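Local coordinates for protein dihydroorotase (Agrobacterium tumefaciens, PDB 2OGJ) that is a zinc-dependent amidohydrolase-family esterase that removes the acetyl group from acetyl-(R)-mandelate and, less efficiently, from acetyl glycolate in vitro, at residues Phe270-Ala275 and Leu311-Met316; Thr307-Leu312 and Arg373-Arg378; Asp356-Ala361 and Val368-Arg373. All blocks are in the same frame, centred on the assembly; numbering follows the deposited sequence.

Contact 1: Phe270-Ala275 and Leu311-Met316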
# COMPACT_ATOMS: atom_id res chain seq x y z
N PHE A 270 31.10 -2.15 9.25
CA PHE A 270 32.55 -2.11 9.12
C PHE A 270 33.21 -3.47 9.02
O PHE A 270 32.94 -4.36 9.82
CB PHE A 270 33.22 -1.35 10.27
CG PHE A 270 34.72 -1.25 10.13
CD1 PHE A 270 35.28 -0.37 9.21
CD2 PHE A 270 35.56 -2.06 10.89
CE1 PHE A 270 36.67 -0.31 9.04
CE2 PHE A 270 36.95 -1.99 10.74
CZ PHE A 270 37.50 -1.12 9.81
N SER A 271 34.07 -3.61 8.01
CA SER A 271 34.81 -4.83 7.75
C SER A 271 36.31 -4.54 7.64
O SER A 271 36.72 -3.63 6.91
CB SER A 271 34.33 -5.47 6.45
OG SER A 271 35.17 -6.57 6.09
N PHE A 272 37.10 -5.39 8.39
CA PHE A 272 38.54 -5.18 8.35
C PHE A 272 39.04 -5.43 6.94
O PHE A 272 39.88 -4.69 6.42
CB PHE A 272 39.25 -6.17 9.26
CG PHE A 272 39.21 -5.81 10.70
CD1 PHE A 272 39.88 -4.70 11.18
CD2 PHE A 272 38.55 -6.63 11.61
CE1 PHE A 272 39.92 -4.40 12.54
CE2 PHE A 272 38.57 -6.35 12.97
CZ PHE A 272 39.26 -5.23 13.44
N LYS A 273 38.54 -6.51 6.34
CA LYS A 273 38.91 -6.91 5.00
C LYS A 273 38.61 -5.84 3.96
O LYS A 273 39.48 -5.51 3.16
CB LYS A 273 38.22 -8.23 4.66
CG LYS A 273 38.55 -9.28 5.70
CD LYS A 273 38.11 -10.68 5.35
CE LYS A 273 38.68 -11.67 6.39
NZ LYS A 273 38.21 -13.08 6.20
N VAL A 274 37.41 -5.27 3.98
CA VAL A 274 37.08 -4.23 3.02
C VAL A 274 38.03 -3.05 3.19
O VAL A 274 38.61 -2.57 2.22
CB VAL A 274 35.63 -3.71 3.19
CG1 VAL A 274 35.43 -2.45 2.38
CG2 VAL A 274 34.64 -4.78 2.74
N ALA A 275 38.21 -2.61 4.43
CA ALA A 275 39.08 -1.48 4.74
C ALA A 275 40.54 -1.72 4.37
O ALA A 275 41.23 -0.81 3.91
CB ALA A 275 38.98 -1.13 6.22
N LEU A 311 41.37 1.16 12.24
CA LEU A 311 41.82 1.77 11.00
C LEU A 311 43.34 1.83 10.99
O LEU A 311 43.97 1.57 9.97
CB LEU A 311 41.24 3.18 10.84
CG LEU A 311 39.90 3.32 10.11
CD1 LEU A 311 40.02 2.63 8.75
CD2 LEU A 311 38.77 2.72 10.94
N LEU A 312 43.92 2.16 12.13
CA LEU A 312 45.37 2.22 12.26
C LEU A 312 45.96 0.83 12.03
O LEU A 312 47.08 0.71 11.54
CB LEU A 312 45.78 2.69 13.66
CG LEU A 312 47.27 2.98 13.83
CD1 LEU A 312 47.58 4.30 13.15
CD2 LEU A 312 47.63 3.07 15.29
N SER A 313 45.21 -0.20 12.39
CA SER A 313 45.66 -1.58 12.25
C SER A 313 45.62 -2.07 10.81
O SER A 313 46.32 -3.01 10.47
CB SER A 313 44.81 -2.51 13.12
OG SER A 313 43.57 -2.81 12.49
N VAL A 314 44.80 -1.46 9.97
CA VAL A 314 44.75 -1.89 8.58
C VAL A 314 45.49 -0.89 7.70
O VAL A 314 45.11 -0.61 6.56
CB VAL A 314 43.32 -2.10 8.05
CG1 VAL A 314 42.74 -3.40 8.64
CG2 VAL A 314 42.45 -0.91 8.40
N ASP A 315 46.54 -0.33 8.29
CA ASP A 315 47.44 0.59 7.63
C ASP A 315 47.01 1.99 7.25
O ASP A 315 47.30 2.45 6.15
CB ASP A 315 48.02 -0.10 6.40
CG ASP A 315 49.52 -0.03 6.35
OD1 ASP A 315 50.16 -0.49 7.32
OD2 ASP A 315 50.07 0.48 5.35
N MSE A 316 46.33 2.68 8.15
CA MSE A 316 45.97 4.05 7.86
C MSE A 316 47.03 4.79 8.66
O MSE A 316 47.08 4.66 9.88
CB MSE A 316 44.57 4.37 8.38
CG MSE A 316 43.90 5.60 7.77
SE MSE A 316 42.15 5.82 8.22
CE MSE A 316 41.99 7.57 7.94

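Contact 2: Thr307-Leu312 and Arg373-Arg378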
# COMPACT_ATOMS: atom_id res chain seq x y z
N THR A 307 37.78 2.38 17.40
CA THR A 307 37.51 2.48 15.98
C THR A 307 38.73 3.08 15.29
O THR A 307 39.08 2.68 14.17
CB THR A 307 36.23 3.36 15.72
OG1 THR A 307 35.09 2.72 16.31
CG2 THR A 307 35.97 3.56 14.22
N MSE A 308 39.37 4.05 15.96
CA MSE A 308 40.57 4.68 15.40
C MSE A 308 41.69 3.62 15.36
O MSE A 308 42.50 3.61 14.45
CB MSE A 308 41.02 5.86 16.26
CG MSE A 308 40.01 7.01 16.36
SE MSE A 308 40.32 8.20 17.71
CE MSE A 308 41.71 9.00 17.12
N SER A 309 41.68 2.72 16.34
CA SER A 309 42.68 1.66 16.44
C SER A 309 42.55 0.59 15.35
O SER A 309 43.55 0.00 14.94
CB SER A 309 42.61 0.98 17.81
OG SER A 309 42.85 1.91 18.85
N LYS A 310 41.32 0.34 14.88
CA LYS A 310 41.08 -0.66 13.83
C LYS A 310 41.58 -0.13 12.48
O LYS A 310 42.14 -0.88 11.68
CB LYS A 310 39.58 -1.00 13.73
CG LYS A 310 39.02 -1.69 14.98
CD LYS A 310 37.54 -2.02 14.80
CE LYS A 310 36.98 -2.71 16.02
NZ LYS A 310 35.49 -2.77 15.98
N LEU A 311 41.37 1.16 12.24
CA LEU A 311 41.82 1.77 11.00
C LEU A 311 43.34 1.83 10.99
O LEU A 311 43.97 1.57 9.97
CB LEU A 311 41.24 3.18 10.84
CG LEU A 311 39.90 3.32 10.11
CD1 LEU A 311 40.02 2.63 8.75
CD2 LEU A 311 38.77 2.72 10.94
N LEU A 312 43.92 2.16 12.13
CA LEU A 312 45.37 2.22 12.26
C LEU A 312 45.96 0.83 12.03
O LEU A 312 47.08 0.71 11.54
CB LEU A 312 45.78 2.69 13.66
CG LEU A 312 47.27 2.98 13.83
CD1 LEU A 312 47.58 4.30 13.15
CD2 LEU A 312 47.63 3.07 15.29
N ARG A 373 48.43 -1.63 18.67
CA ARG A 373 48.58 -0.27 19.16
C ARG A 373 47.19 0.28 19.45
O ARG A 373 46.26 0.06 18.69
CB ARG A 373 49.29 0.60 18.13
CG ARG A 373 50.73 0.18 17.93
CD ARG A 373 51.25 0.63 16.59
NE ARG A 373 51.66 2.03 16.56
CZ ARG A 373 51.90 2.70 15.43
NH1 ARG A 373 51.76 2.10 14.25
NH2 ARG A 373 52.29 3.97 15.48
N LEU A 374 47.05 0.99 20.56
CA LEU A 374 45.76 1.52 20.95
C LEU A 374 45.66 2.98 21.30
O LEU A 374 46.39 3.49 22.16
CB LEU A 374 45.21 0.71 22.12
CG LEU A 374 44.87 -0.73 21.82
CD1 LEU A 374 44.52 -1.42 23.12
CD2 LEU A 374 43.72 -0.80 20.82
N PHE A 375 44.75 3.67 20.64
CA PHE A 375 44.52 5.05 20.98
C PHE A 375 43.84 4.93 22.33
O PHE A 375 42.91 4.14 22.50
CB PHE A 375 43.61 5.75 19.98
CG PHE A 375 44.29 6.08 18.69
CD1 PHE A 375 44.39 5.12 17.68
CD2 PHE A 375 44.85 7.34 18.49
CE1 PHE A 375 45.05 5.41 16.49
CE2 PHE A 375 45.51 7.64 17.30
CZ PHE A 375 45.61 6.68 16.30
N GLU A 376 44.35 5.67 23.31
CA GLU A 376 43.79 5.63 24.65
C GLU A 376 43.62 7.04 25.21
O GLU A 376 44.58 7.68 25.64
CB GLU A 376 44.69 4.78 25.55
CG GLU A 376 43.91 4.05 26.62
CD GLU A 376 43.94 2.53 26.44
OE1 GLU A 376 44.23 2.07 25.31
OE2 GLU A 376 43.67 1.80 27.42
N PRO A 377 42.37 7.56 25.18
CA PRO A 377 42.11 8.91 25.69
C PRO A 377 42.35 9.03 27.18
O PRO A 377 42.05 8.12 27.95
CB PRO A 377 40.65 9.15 25.30
CG PRO A 377 40.06 7.80 25.23
CD PRO A 377 41.16 6.98 24.58
N ARG A 378 42.92 10.17 27.58
CA ARG A 378 43.26 10.50 28.97
C ARG A 378 42.40 11.63 29.51
O ARG A 378 41.74 11.49 30.54
CB ARG A 378 44.74 10.82 29.06
CG ARG A 378 45.57 9.68 29.58
CD ARG A 378 45.48 8.47 28.69
NE ARG A 378 46.66 7.64 28.85
CZ ARG A 378 46.66 6.33 29.10
NH1 ARG A 378 45.52 5.67 29.24
NH2 ARG A 378 47.81 5.69 29.22

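Contact 3: Asp356-Ala361 and Val368-Arg373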
# COMPACT_ATOMS: atom_id res chain seq x y z
N ASP A 356 51.33 0.30 23.21
CA ASP A 356 51.45 -1.06 22.68
C ASP A 356 50.47 -1.96 23.40
O ASP A 356 50.28 -1.84 24.62
CB ASP A 356 52.86 -1.60 22.86
CG ASP A 356 53.86 -0.94 21.94
OD1 ASP A 356 53.54 -0.74 20.75
OD2 ASP A 356 54.97 -0.63 22.41
N ALA A 357 49.84 -2.85 22.66
CA ALA A 357 48.89 -3.76 23.26
C ALA A 357 48.72 -5.01 22.42
O ALA A 357 49.37 -5.18 21.38
CB ALA A 357 47.55 -3.08 23.43
N ASP A 358 47.85 -5.89 22.90
CA ASP A 358 47.54 -7.13 22.21
C ASP A 358 46.06 -7.35 22.53
O ASP A 358 45.71 -8.18 23.36
CB ASP A 358 48.39 -8.28 22.74
CG ASP A 358 48.10 -9.60 22.05
OD1 ASP A 358 48.16 -9.63 20.80
OD2 ASP A 358 47.82 -10.59 22.76
N LEU A 359 45.21 -6.57 21.87
CA LEU A 359 43.78 -6.64 22.10
C LEU A 359 43.05 -7.11 20.88
O LEU A 359 43.37 -6.73 19.75
CB LEU A 359 43.24 -5.27 22.50
CG LEU A 359 41.75 -5.23 22.85
CD1 LEU A 359 41.52 -6.06 24.10
CD2 LEU A 359 41.29 -3.80 23.05
N GLU A 360 42.04 -7.94 21.10
CA GLU A 360 41.23 -8.43 20.01
C GLU A 360 39.96 -7.64 19.96
O GLU A 360 39.25 -7.51 20.95
CB GLU A 360 40.89 -9.91 20.18
CG GLU A 360 42.05 -10.85 19.92
CD GLU A 360 41.60 -12.25 19.58
OE1 GLU A 360 40.77 -12.81 20.34
OE2 GLU A 360 42.07 -12.80 18.56
N ALA A 361 39.69 -7.07 18.80
CA ALA A 361 38.47 -6.32 18.56
C ALA A 361 37.82 -7.05 17.40
O ALA A 361 38.51 -7.70 16.60
CB ALA A 361 38.80 -4.90 18.18
N VAL A 368 37.66 -11.26 13.69
CA VAL A 368 38.42 -10.75 14.82
C VAL A 368 39.86 -10.44 14.45
O VAL A 368 40.52 -11.23 13.79
CB VAL A 368 38.41 -11.77 15.98
CG1 VAL A 368 39.45 -11.40 17.01
CG2 VAL A 368 37.04 -11.79 16.62
N SER A 369 40.33 -9.28 14.88
CA SER A 369 41.71 -8.87 14.65
C SER A 369 42.26 -8.41 16.00
O SER A 369 41.50 -7.93 16.84
CB SER A 369 41.77 -7.73 13.63
OG SER A 369 43.07 -7.17 13.57
N ARG A 370 43.56 -8.57 16.22
CA ARG A 370 44.15 -8.14 17.49
C ARG A 370 45.06 -6.95 17.30
O ARG A 370 46.18 -7.08 16.82
CB ARG A 370 44.91 -9.29 18.16
CG ARG A 370 45.93 -10.00 17.28
CD ARG A 370 46.74 -11.02 18.09
NE ARG A 370 45.92 -12.09 18.67
CZ ARG A 370 45.23 -11.99 19.80
NH1 ARG A 370 45.24 -10.87 20.51
NH2 ARG A 370 44.52 -13.03 20.24
N LEU A 371 44.55 -5.79 17.70
CA LEU A 371 45.27 -4.51 17.59
C LEU A 371 46.54 -4.49 18.44
O LEU A 371 46.54 -4.83 19.63
CB LEU A 371 44.32 -3.37 18.00
CG LEU A 371 42.88 -3.52 17.50
CD1 LEU A 371 41.98 -2.51 18.17
CD2 LEU A 371 42.83 -3.36 16.00
N LYS A 372 47.64 -4.07 17.81
CA LYS A 372 48.95 -4.00 18.46
C LYS A 372 49.24 -2.61 19.04
O LYS A 372 50.20 -2.44 19.80
CB LYS A 372 50.04 -4.38 17.45
CG LYS A 372 49.91 -5.79 16.87
CD LYS A 372 49.94 -6.84 17.97
CE LYS A 372 50.07 -8.24 17.40
NZ LYS A 372 50.03 -9.26 18.50
N ARG A 373 48.43 -1.63 18.67
CA ARG A 373 48.58 -0.27 19.16
C ARG A 373 47.19 0.28 19.45
O ARG A 373 46.26 0.06 18.69
CB ARG A 373 49.29 0.60 18.13
CG ARG A 373 50.73 0.18 17.93
CD ARG A 373 51.25 0.63 16.59
NE ARG A 373 51.66 2.03 16.56
CZ ARG A 373 51.90 2.70 15.43
NH1 ARG A 373 51.76 2.10 14.25
NH2 ARG A 373 52.29 3.97 15.48

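Contact 1: Phe270-Ala275 and Leu311-Met316
Val-314, in the turn that closes helix 304-313, faces Ala-275 in the first turn of helix 272-280, their CA atoms 6.9 Å apart, and the gap is bridged by side chains and the backbone O of Phe-272. Val-314 works as a fork. Its CG1 branch lies anti to the carbonyl carbon (chi1 -74°) and is set against Phe-272, 3.8 Å from the backbone O and 4.0 Å from ring atom CD1, which it meets at the ring edge. The CG2 branch goes instead to the methyl of Ala-275, 4.1 Å from CB. Both helices belong to the TIM-barrel fold of the amidohydrolases, and the buried apolar seam joins the start of one, N-capped by Ser-271, to the end of the other. At its inner end, CD2 of Leu-311 rests 4.1 Å from CE1 of Phe-270, whose side chain is about 7 Å from that of the zinc ligand His-231. Ser-313 OG comes within 4.0 Å of CE1 of Phe-272, but its hydrogen bond goes to the backbone O of Lys-310 in its own helix.

Contact 2: Thr307-Leu312 and Arg373-Arg378
The Phe-375 ring presents one face to Met-308 and one edge to Ser-309, and so joins helix 304-313 of the TIM barrel to residues 374-378 of strand 368-382, which run nearly antiparallel to helix residues 307-312 (157° between the short axes, 7.2 Å apart). Over the ring face, CB of Met-308, a selenomethionine, makes a CH-pi contact, 4.2 Å from the centroid. The chain then bends at chi3 (71°), which brings CE back over the same ring, near its rim and 3.8 Å from CD2; the selenium stands obliquely to the ring in a Met-aromatic contact. Val-321 of the following helix also touches both residues. Leu-312, one turn further along, crosses the phenyl group at about a right angle, its CD2 3.7 Å from CE1. That same methyl lies over the centre of one face of the Arg-373 guanidinium, so the aliphatic branch is set between a ring and a charged plane. Ser-309 is the polar link: its OG, at the edge of the ring and in its plane, also bonds with the backbone O of Ala-305 in the preceding turn of the helix, and it accepts the backbone N-H of Phe-375 at 3.1 Å, with an N-H...O angle of 162°.

Contact 3: Asp356-Ala361 and Val368-Arg373
Asp-358 and Glu-360 meet Arg-370 and Lys-372 in a salt-bridge network laid across two antiparallel strands. OD1 of Asp-358 is gripped twice: NZ of Lys-372 reaches it at 3.0 Å, on the anti side and tilted out of the carboxylate plane, and NH1 of Arg-370 adds a weak, bent bond at 3.2 Å. The lysine gets there by folding at chi2 (-59°), which lays its chain alongside Asp-358. Glu-360 pairs differently with the same arginine. Its OE2 lies over one face of the guanidinium, 3.0 Å from NH2, with the carboxylate and guanidinium planes nearly parallel (4°); no N-H points at it, so the attraction is one of charge alone. Arg-370 thus shares its charge between two acids, which would probably hold its headgroup over the strands at this exposed surface.

Four sound backbone bonds join the strands. Ala-361 and Ser-369 form a hydrogen-bonded pair, with N of Ala-361 2.8 Å from O of Ser-369 and the return bond running from N of Ser-369 to O of Ala-361. Further on, N of Leu-359 donates to O of Leu-371 at 3.1 Å. Past that point the register slips by one residue: N of Ala-357 donates to O of Lys-372 at 2.9 Å, while O of Ala-357 faces two acceptors, the oxygens of Leu-371 and Lys-372. On the face away from the charges, CB of Ala-361 packs on CD1 of Leu-371, next to helix 304-313. Strands 348-362 and 368-382 follow each other in the chain and form a beta hairpin, with a beta bulge between the Asp-356 and Leu-359 pairs.

Helix 304-313 ties the three contacts together: contacts 1 and 2 both use it and share Leu-311 and Leu-312, while the Leu-371 side of the contact 3 hairpin packs against it. Contacts 2 and 3 share Arg-373 and strand 368-382, which turns a corner there. Lys-310, in the helix segment of contact 2, reaches the other two: its side chain lies against Phe-270 and Phe-272 of contact 1 and Ala-361 of contact 3. Contacts 1 and 2 are buried. The first is held by van der Waals packing, almost all apolar, whereas the second adds a serine-to-backbone hydrogen bond to its aromatic packing. Contact 3 lies mostly at the surface and relies on strand pairing and ion pairs. Contact 1 comes nearest the zinc site.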